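Local coordinates for protein aminoglycoside N(3)-acetyltransferase (Enterobacter cloacae, PDB 6NP3) that probably confers resistance to 2-deoxystreptamine antibiotics such as gentamicin by transferring an acetyl group from acetyl-CoA to their 3-amino group, at residues Ala133-Gly138 against Arg144-Arg149; Arg112-Ala115 against Ser120-Ala123. One frame throughout, in Å; residues are numbered along the deposited sequence. Where two conformers were deposited one is given.

Contact 1: Ala133-Gly138 against Arg144-Arg149; sequences APHEMG and RSPIAR
R149 reaches back from the first turn of helix 146-151 to the loop at P134, and a bend at chi3 (-64°) brings its guanidinium beside the P134 and R144 carbonyls. R149 NH2 donates to P134 O over 2.8 Å, from a position tilted out of the carbonyl plane. R149 NH1 turns to the carbonyl of its own segment, R144 O, at 2.9 Å, and stands above that carbonyl's plane instead of on a lone pair. The two carbonyl oxygens, P134 O and R144 O, lie 3.2 Å apart; both are acceptors, and the cationic group joined to each should ease their repulsion. A133 O and S145 O lie above opposite faces of the guanidinium, each displaced toward its rim. NH2 also bonds L131 O and NE, weakly, W130 O, so a single arginine serves carbonyls at the end of helix 128-132 as well as the loop after it. P134 follows a cis peptide bond and sets its ring CD 3.6 Å from R149 NH1.

Helix 146-151 begins with an N-cap: S145 OG accepts, weakly, from A148 N and also bonds G142 O, while P146 fills the first helical position, where a proline gives up no main-chain bond. P146 CD sits 3.3 Å from the centroid of the H135 ring, 9° off its normal, a CH-pi contact made by a methylene polarised by the proline nitrogen. With CG anti to the backbone N (chi1 -162°) the H135 ring lies against P146; ND1 bonds S114 OG and NE2 bonds A140 O, which fixes its rotation. On the outer side waters join E136 to R144: one links OE1 to NE, another OE2 to NH2, and a third E136 N to R144 O.

Contact 2: Arg112-Ala115 against Ser120-Ala123; sequences RRSA and SMAA. Unlike the reference sequence in segment 112-115: S114 (reference Thr).
S114 and S120 bond across the turn end of the hairpin, and here the contact is tight and buried. S114 N donates to M121 O at 2.7 Å, and in the conformer given S114 OG accepts from M121 N at 2.8 Å. That hydroxyl stands between the backbone N and the carbonyl carbon (chi1 82°), which lets a serine take the place of a main-chain acceptor just where the regular ladder stops; it also bonds H135 ND1, so two groups hold it. S120 OG both gives and takes: it donates to S114 O over 3.1 Å and accepts from R113 NE at 2.9 Å, a bent bond whose acceptor lies somewhat out of the guanidinium plane. A serine hydroxyl suits this site because it can do both at once. R113 gets there by a turn at chi2 (99°), folding back past S120; NH1 then bonds A92 O and NH2 bonds S61 O, so the guanidinium helps to position the backbone of a residue lining the gentamicin pocket.

The other end is plain antiparallel ladder. R112 and A123 form a hydrogen-bonded pair, R112 N to A123 O at 2.8 Å and A123 N to R112 O at 2.9 Å, whereas R113 and A122 are the non-hydrogen-bonded pair. R112 marks the looser side: it is exposed, and its chain turns away from the second strand to lean on A128 and A129 of helix 128-132.

Together these strands make a beta hairpin at the border of the mixed sheet, 112-113 being an outermost strand and 121-124 pairing next with strand 55-59. The small A122 and A123 let V60, L57 and helix 128-132 approach the strand, while M121 packs against L57 and F59.

In the fold
Following the chain from the N terminus, contact 2 comes first: the turn after A115 is closed when strand 121-124 returns beside strand 112-113. The chain then runs through helix 128-132 before 133-138 opens contact 1, whose five-residue connection ends at R144, ahead of helix 146-151. The two contacts are therefore in series, neither nested nor crossing. In space they meet: a probable hydrogen bond of 2.7 Å joins H135 ND1 to S114 OG, and M121 of contact 2 packs on H135, P146 and I147 of contact 1. The sheet border is thereby tied to the start of helix 146-151, and M121 also lies near T168, a residue seen to bind acetyl-CoA.

Contact 1: Ala133-Gly138 against Arg144-Arg149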
ATOM      1  N   ALA A 133       9.567   7.230  -7.092  1.00 13.25           N
ATOM      2  CA  ALA A 133      10.517   6.736  -8.098  1.00 14.79           C
ATOM      3  C   ALA A 133      11.879   6.561  -7.451  1.00 14.04           C
ATOM      4  O   ALA A 133      12.292   7.417  -6.654  1.00 15.75           O
ATOM      5  CB  ALA A 133      10.634   7.732  -9.260  1.00 16.26           C
ATOM      6  N   PRO A 134      12.607   5.487  -7.781  1.00 14.24           N
ATOM      7  CA  PRO A 134      12.233   4.459  -8.751  1.00 14.02           C
ATOM      8  C   PRO A 134      11.197   3.476  -8.196  1.00 13.31           C
ATOM      9  O   PRO A 134      11.077   3.260  -6.986  1.00 13.31           O
ATOM     10  CB  PRO A 134      13.554   3.734  -9.001  1.00 15.56           C
ATOM     11  CG  PRO A 134      14.315   3.880  -7.690  1.00 16.00           C
ATOM     12  CD  PRO A 134      13.966   5.283  -7.238  1.00 15.10           C
ATOM     13  N   HIS A 135      10.472   2.847  -9.106  1.00 12.94           N
ATOM     14  CA  HIS A 135       9.616   1.733  -8.715  1.00 12.32           C
ATOM     15  C   HIS A 135       9.650   0.726  -9.869  1.00 12.59           C
ATOM     16  O   HIS A 135       8.776   0.690 -10.743  1.00 14.51           O
ATOM     17  CB  HIS A 135       8.201   2.150  -8.374  1.00 11.89           C
ATOM     18  CG  HIS A 135       7.491   1.124  -7.582  1.00 11.02           C
ATOM     19  ND1 HIS A 135       6.186   1.277  -7.187  1.00 11.28           N
ATOM     20  CD2 HIS A 135       7.925  -0.043  -7.047  1.00 11.53           C
ATOM     21  CE1 HIS A 135       5.839   0.242  -6.447  1.00 11.28           C
ATOM     22  NE2 HIS A 135       6.869  -0.585  -6.364  1.00 11.66           N
ATOM     23  N   GLU A 136      10.626  -0.156  -9.828  1.00 13.44           N
ATOM     24  CA  GLU A 136      10.925  -1.027 -10.957  1.00 14.17           C
ATOM     25  C   GLU A 136      10.290  -2.394 -10.796  1.00 14.18           C
ATOM     26  O   GLU A 136      10.081  -2.889  -9.684  1.00 13.71           O
ATOM     27  CB  GLU A 136      12.445  -1.151 -11.134  1.00 15.63           C
ATOM     28  CG  GLU A 136      13.023   0.186 -11.613  1.00 17.78           C
ATOM     29  CD  GLU A 136      14.523   0.314 -11.455  1.00 22.00           C
ATOM     30  OE1 GLU A 136      15.170  -0.659 -11.035  1.00 22.80           O
ATOM     31  OE2 GLU A 136      15.052   1.405 -11.749  1.00 26.71           O
ATOM     32  N   MET A 137       9.996  -3.001 -11.936  1.00 14.51           N
ATOM     33  CA  MET A 137       9.613  -4.399 -11.936  1.00 15.29           C
ATOM     34  C   MET A 137      10.688  -5.205 -11.224  1.00 13.54           C
ATOM     35  O   MET A 137      11.887  -4.997 -11.416  1.00 14.92           O
ATOM     36  CB  MET A 137       9.402  -4.873 -13.375  1.00 16.53           C
ATOM     37  CG  MET A 137       8.177  -4.219 -13.999  1.00 17.15           C
ATOM     38  SD  MET A 137       6.621  -4.966 -13.458  1.00 17.93           S
ATOM     39  CE  MET A 137       6.637  -6.417 -14.471  1.00 18.54           C
ATOM     40  N   GLY A 138      10.248  -6.099 -10.357  1.00 14.12           N
ATOM     41  CA  GLY A 138      11.152  -6.869  -9.546  1.00 15.25           C
ATOM     42  C   GLY A 138      11.401  -6.288  -8.173  1.00 15.13           C
ATOM     43  O   GLY A 138      12.080  -6.936  -7.364  1.00 16.26           O
ATOM     44  N   ARG A 144      14.396  -0.670  -2.503  1.00 12.81           N
ATOM     45  CA  ARG A 144      14.403   0.214  -3.665  1.00 13.24           C
ATOM     46  C   ARG A 144      12.984   0.604  -4.067  1.00 12.97           C
ATOM     47  O   ARG A 144      12.814   1.384  -5.022  1.00 14.13           O
ATOM     48  CB  ARG A 144      15.182  -0.348  -4.863  1.00 15.23           C
ATOM     49  CG  ARG A 144      16.629  -0.668  -4.487  1.00 20.96           C
ATOM     50  CD  ARG A 144      17.452  -1.131  -5.681  1.00 26.23           C
ATOM     51  NE  ARG A 144      17.492  -0.108  -6.723  1.00 32.91           N
ATOM     52  CZ  ARG A 144      18.437   0.819  -6.843  1.00 36.75           C
ATOM     53  NH1 ARG A 144      19.453   0.865  -5.994  1.00 38.33           N
ATOM     54  NH2 ARG A 144      18.368   1.706  -7.823  1.00 38.27           N
ATOM     55  N   SER A 145      11.962   0.119  -3.375  1.00 12.50           N
ATOM     56  CA  SER A 145      10.590   0.500  -3.678  1.00 12.45           C
ATOM     57  C   SER A 145      10.169   1.730  -2.895  1.00 12.01           C
ATOM     58  O   SER A 145      10.824   2.166  -1.949  1.00 11.86           O
ATOM     59  CB  SER A 145       9.633  -0.642  -3.352  1.00 12.65           C
ATOM     60  OG  SER A 145       9.477  -0.762  -1.947  1.00 12.23           O
ATOM     61  N   PRO A 146       8.996   2.282  -3.221  1.00 11.35           N
ATOM     62  CA  PRO A 146       8.465   3.385  -2.410  1.00 11.26           C
ATOM     63  C   PRO A 146       8.252   3.011  -0.958  1.00 11.60           C
ATOM     64  O   PRO A 146       8.406   3.866  -0.072  1.00 11.47           O
ATOM     65  CB  PRO A 146       7.157   3.725  -3.119  1.00 11.90           C
ATOM     66  CG  PRO A 146       7.432   3.426  -4.575  1.00 11.68           C
ATOM     67  CD  PRO A 146       8.257   2.129  -4.489  1.00 11.97           C
ATOM     68  N   ILE A 147       7.917   1.755  -0.671  1.00 11.46           N
ATOM     69  CA  ILE A 147       7.807   1.333   0.720  1.00 11.91           C
ATOM     70  C   ILE A 147       9.143   1.460   1.424  1.00 11.08           C
ATOM     71  O   ILE A 147       9.205   1.883   2.583  1.00 11.26           O
ATOM     72  CB  ILE A 147       7.310  -0.116   0.795  1.00 13.53           C
ATOM     73  CG1 ILE A 147       5.926  -0.285   0.210  1.00 17.96           C
ATOM     74  CG2 ILE A 147       7.398  -0.695   2.212  1.00 12.93           C
ATOM     75  CD1 ILE A 147       4.899   0.406   0.943  1.00 17.76           C
ATOM     76  N   ALA A 148      10.225   1.038   0.775  1.00 11.23           N
ATOM     77  CA  ALA A 148      11.531   1.196   1.401  1.00 11.89           C
ATOM     78  C   ALA A 148      11.787   2.646   1.795  1.00 11.38           C
ATOM     79  O   ALA A 148      12.300   2.918   2.882  1.00 12.10           O
ATOM     80  CB  ALA A 148      12.627   0.681   0.477  1.00 12.88           C
ATOM     81  N   ARG A 149      11.498   3.583   0.908  1.00 11.41           N
ATOM     82  CA  ARG A 149      11.745   4.988   1.215  1.00 11.18           C
ATOM     83  C   ARG A 149      10.806   5.504   2.304  1.00 10.97           C
ATOM     84  O   ARG A 149      11.231   6.256   3.188  1.00 11.67           O
ATOM     85  CB  ARG A 149      11.696   5.795  -0.083  1.00 11.36           C
ATOM     86  CG  ARG A 149      12.922   5.517  -0.936  1.00 12.26           C
ATOM     87  CD  ARG A 149      12.986   6.350  -2.225  1.00 12.67           C
ATOM     88  NE  ARG A 149      11.888   6.051  -3.132  1.00 12.35           N
ATOM     89  CZ  ARG A 149      11.862   5.001  -3.962  1.00 12.28           C
ATOM     90  NH1 ARG A 149      12.871   4.137  -4.042  1.00 13.89           N
ATOM     91  NH2 ARG A 149      10.799   4.812  -4.711  1.00 12.90           N
TER
HETATM   92  O   HOH W   1      12.687   0.459  -7.796  1.00 16.08           O
HETATM   93  O   HOH W   2      15.265  -0.689  -8.411  1.00 27.17           O
HETATM   94  O   HOH W   3      16.937   2.462 -10.446  1.00 37.48           O

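Contact 2: Arg112-Ala115 against Ser120-Ala123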
ATOM      1  N   ARG A 112       1.505  12.278  -7.310  1.00 14.51           N
ATOM      2  CA  ARG A 112       2.437  11.565  -8.154  1.00 15.35           C
ATOM      3  C   ARG A 112       2.150  10.071  -8.072  1.00 15.05           C
ATOM      4  O   ARG A 112       1.626   9.570  -7.072  1.00 15.71           O
ATOM      5  CB  ARG A 112       3.864  11.853  -7.707  1.00 18.08           C
ATOM      6  CG  ARG A 112       4.216  13.318  -7.707  1.00 25.40           C
ATOM      7  CD  ARG A 112       4.144  13.954  -9.085  1.00 32.21           C
ATOM      8  NE  ARG A 112       4.847  15.230  -9.033  1.00 39.36           N
ATOM      9  CZ  ARG A 112       6.100  15.412  -9.437  1.00 44.96           C
ATOM     10  NH1 ARG A 112       6.790  14.411  -9.969  1.00 46.02           N
ATOM     11  NH2 ARG A 112       6.657  16.607  -9.329  1.00 46.41           N
ATOM     12  N   ARG A 113       2.518   9.349  -9.126  1.00 15.54           N
ATOM     13  CA  ARG A 113       2.170   7.937  -9.251  1.00 16.02           C
ATOM     14  C   ARG A 113       3.392   7.118  -9.628  1.00 15.12           C
ATOM     15  O   ARG A 113       4.125   7.495 -10.547  1.00 16.39           O
ATOM     16  CB  ARG A 113       1.094   7.758 -10.335  1.00 18.26           C
ATOM     17  CG  ARG A 113       0.634   6.329 -10.632  1.00 20.52           C
ATOM     18  CD  ARG A 113      -0.636   6.072  -9.923  1.00 20.88           C
ATOM     19  NE  ARG A 113      -1.351   4.818 -10.148  1.00 17.24           N
ATOM     20  CZ  ARG A 113      -2.416   4.673 -10.929  1.00 16.02           C
ATOM     21  NH1 ARG A 113      -2.867   5.681 -11.693  1.00 17.43           N
ATOM     22  NH2 ARG A 113      -3.042   3.491 -10.920  1.00 14.43           N
ATOM     23  N   SER A 114       3.595   5.983  -8.957  1.00 13.06           N
ATOM     24  CA  SER A 114       4.757   5.164  -9.267  0.95 12.54           C
ATOM     25  C   SER A 114       4.515   4.313 -10.511  1.00 12.93           C
ATOM     26  O   SER A 114       3.382   4.015 -10.891  1.00 13.66           O
ATOM     27  CB  SER A 114       5.175   4.316  -8.076  0.95 12.36           C
ATOM     28  OG  SER A 114       4.392   3.135  -7.970  0.95 11.47           O
ATOM     29  N   ALA A 115       5.618   3.878 -11.096  1.00 13.40           N
ATOM     30  CA  ALA A 115       5.660   3.239 -12.402  1.00 14.05           C
ATOM     31  C   ALA A 115       5.378   1.741 -12.399  1.00 13.98           C
ATOM     32  O   ALA A 115       5.285   1.159 -13.485  1.00 15.33           O
ATOM     33  CB  ALA A 115       7.045   3.480 -13.009  1.00 15.13           C
ATOM     34  N   SER A 120       1.492  -0.243  -7.900  1.00 11.50           N
ATOM     35  CA  SER A 120       1.588   1.194  -8.036  1.00 11.54           C
ATOM     36  C   SER A 120       1.225   1.930  -6.758  1.00 11.24           C
ATOM     37  O   SER A 120       0.226   1.640  -6.105  1.00 11.63           O
ATOM     38  CB  SER A 120       0.683   1.661  -9.165  1.00 11.75           C
ATOM     39  OG  SER A 120       0.863   3.043  -9.449  1.00 12.87           O
ATOM     40  N   MET A 121       2.025   2.950  -6.462  0.53 11.36           N
ATOM     41  CA  MET A 121       1.885   3.773  -5.270  0.53 11.34           C
ATOM     42  C   MET A 121       1.643   5.228  -5.656  0.53 12.11           C
ATOM     43  O   MET A 121       2.294   5.753  -6.566  0.53 13.05           O
ATOM     44  CB  MET A 121       3.186   3.715  -4.456  0.53 11.83           C
ATOM     45  CG  MET A 121       3.615   2.334  -4.020  0.53 12.10           C
ATOM     46  SD  MET A 121       2.732   1.774  -2.581  0.53 12.57           S
ATOM     47  CE  MET A 121       3.182   0.047  -2.585  0.53 12.36           C
ATOM     48  N   ALA A 122       0.762   5.896  -4.909  1.00 11.47           N
ATOM     49  CA  ALA A 122       0.421   7.289  -5.143  1.00 11.67           C
ATOM     50  C   ALA A 122       0.913   8.101  -3.959  1.00 11.87           C
ATOM     51  O   ALA A 122       0.789   7.656  -2.823  1.00 12.45           O
ATOM     52  CB  ALA A 122      -1.089   7.432  -5.276  1.00 13.46           C
ATOM     53  N   ALA A 123       1.468   9.285  -4.226  1.00 11.81           N
ATOM     54  CA  ALA A 123       1.938  10.136  -3.155  1.00 11.84           C
ATOM     55  C   ALA A 123       1.554  11.582  -3.385  1.00 12.03           C
ATOM     56  O   ALA A 123       1.658  12.104  -4.502  1.00 12.41           O
ATOM     57  CB  ALA A 123       3.454  10.078  -2.997  1.00 13.21           C
TER